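Local coordinates for exported protein (Bacteroides fragilis, PDB 4I17) that is of unknown function but carries tetratricopeptide (TPR) repeats, helical hairpins that in other proteins commonly serve as scaffolds for protein-protein binding, at residues 168-173 with 190-195. Numbering follows the deposited sequence.
Sequences ADVLRK and AKADAA
Val170 meets Ala192 where two nearly antiparallel helices, their local axes 8.4 Å apart and at 161°, run side by side. The valine is turned with CG1 anti to its own backbone nitrogen (chi1 167°), which carries that methyl across the interface toward the backbone N and CB of Ala192. Val170 CG1 lies 3.9 Å from Ala192 CB and, closer still, 3.7 Å from Ala192 N, so one branch packs on both a methyl and the helix backbone. The same methyl borders the root of Lys191, Val170 CG1 lying 4.1 Å from Lys191 CB; the lysine begins toward the opposing helix, but its chain then leads the ammonium away. Leu171 flanks the same alanine more loosely, Leu171 CD1 standing 4.3 Å from Ala192 CB. The small methyl of Ala192 probably allows the backbones to come near, with 5.6 Å between Val170 CA and Ala192 CA. No hydrogen bond crosses; the contact is purely van der Waals. It joins helix 149-174 to helix 182-209 as a helical hairpin toward the C-terminal end of the elongated, all-helical chain. Val170 extends the seam to Glu188, while Leu171 reaches Phe196 farther along helix 182-209 and Met226, just beyond helix 214-224.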
# COMPACT_ATOMS: atom_id res chain seq x y z
N ALA A 168 17.84 -17.82 -11.94
CA ALA A 168 18.08 -18.03 -13.38
C ALA A 168 19.20 -17.11 -13.88
O ALA A 168 20.05 -17.55 -14.67
CB ALA A 168 16.81 -17.77 -14.18
N ASP A 169 19.21 -15.86 -13.42
CA ASP A 169 20.26 -14.88 -13.80
C ASP A 169 21.63 -15.35 -13.29
O ASP A 169 22.66 -15.22 -13.96
CB ASP A 169 19.90 -13.52 -13.18
CG ASP A 169 20.54 -12.34 -13.86
OD1 ASP A 169 20.26 -12.12 -15.07
OD2 ASP A 169 21.28 -11.59 -13.18
N VAL A 170 21.64 -15.89 -12.06
CA VAL A 170 22.91 -16.37 -11.47
C VAL A 170 23.40 -17.60 -12.26
O VAL A 170 24.59 -17.70 -12.60
CB VAL A 170 22.74 -16.65 -9.96
CG1 VAL A 170 23.94 -17.43 -9.42
CG2 VAL A 170 22.58 -15.34 -9.19
N LEU A 171 22.48 -18.53 -12.57
CA LEU A 171 22.77 -19.74 -13.36
C LEU A 171 23.29 -19.36 -14.76
O LEU A 171 24.29 -19.92 -15.23
CB LEU A 171 21.48 -20.56 -13.47
CG LEU A 171 21.57 -22.06 -13.74
CD1 LEU A 171 22.23 -22.79 -12.59
CD2 LEU A 171 20.16 -22.65 -13.87
N ARG A 172 22.67 -18.36 -15.39
CA ARG A 172 23.08 -17.83 -16.70
C ARG A 172 24.55 -17.43 -16.66
O ARG A 172 25.32 -17.89 -17.49
CB ARG A 172 22.22 -16.62 -17.07
CG ARG A 172 22.68 -15.84 -18.29
CD ARG A 172 21.81 -14.63 -18.60
NE ARG A 172 21.67 -13.65 -17.51
CZ ARG A 172 22.52 -12.65 -17.29
NH1 ARG A 172 23.57 -12.47 -18.09
NH2 ARG A 172 22.31 -11.81 -16.30
N LYS A 173 24.94 -16.60 -15.68
CA LYS A 173 26.31 -16.10 -15.55
C LYS A 173 27.32 -17.18 -15.14
O LYS A 173 28.52 -17.00 -15.35
CB LYS A 173 26.36 -14.93 -14.56
CG LYS A 173 25.75 -13.64 -15.10
CD LYS A 173 25.21 -12.76 -13.97
CE LYS A 173 26.02 -11.51 -13.74
NZ LYS A 173 27.19 -11.76 -12.87
N ALA A 190 25.84 -22.35 -5.79
CA ALA A 190 25.27 -22.34 -4.43
C ALA A 190 24.34 -21.14 -4.28
O ALA A 190 23.27 -21.28 -3.70
CB ALA A 190 26.38 -22.30 -3.38
N LYS A 191 24.72 -19.98 -4.84
CA LYS A 191 23.85 -18.79 -4.81
C LYS A 191 22.54 -19.05 -5.57
O LYS A 191 21.46 -18.64 -5.11
CB LYS A 191 24.56 -17.58 -5.40
CG LYS A 191 25.60 -17.01 -4.45
CD LYS A 191 26.45 -15.93 -5.12
CE LYS A 191 27.79 -15.74 -4.44
NZ LYS A 191 27.65 -15.34 -3.01
N ALA A 192 22.62 -19.69 -6.75
CA ALA A 192 21.41 -19.98 -7.53
C ALA A 192 20.50 -20.94 -6.76
O ALA A 192 19.30 -20.70 -6.69
CB ALA A 192 21.78 -20.59 -8.88
N ASP A 193 21.08 -22.00 -6.18
CA ASP A 193 20.34 -23.01 -5.39
C ASP A 193 19.58 -22.35 -4.25
O ASP A 193 18.40 -22.64 -4.03
CB ASP A 193 21.29 -24.09 -4.84
CG ASP A 193 20.59 -25.37 -4.39
OD1 ASP A 193 19.74 -25.88 -5.16
OD2 ASP A 193 20.95 -25.90 -3.33
N ALA A 194 20.23 -21.42 -3.53
CA ALA A 194 19.58 -20.69 -2.42
C ALA A 194 18.38 -19.86 -2.93
O ALA A 194 17.30 -19.87 -2.31
CB ALA A 194 20.59 -19.79 -1.74
N ALA A 195 18.56 -19.15 -4.07
CA ALA A 195 17.47 -18.35 -4.67
C ALA A 195 16.31 -19.25 -5.08
O ALA A 195 15.17 -18.94 -4.78
CB ALA A 195 18.00 -17.61 -5.89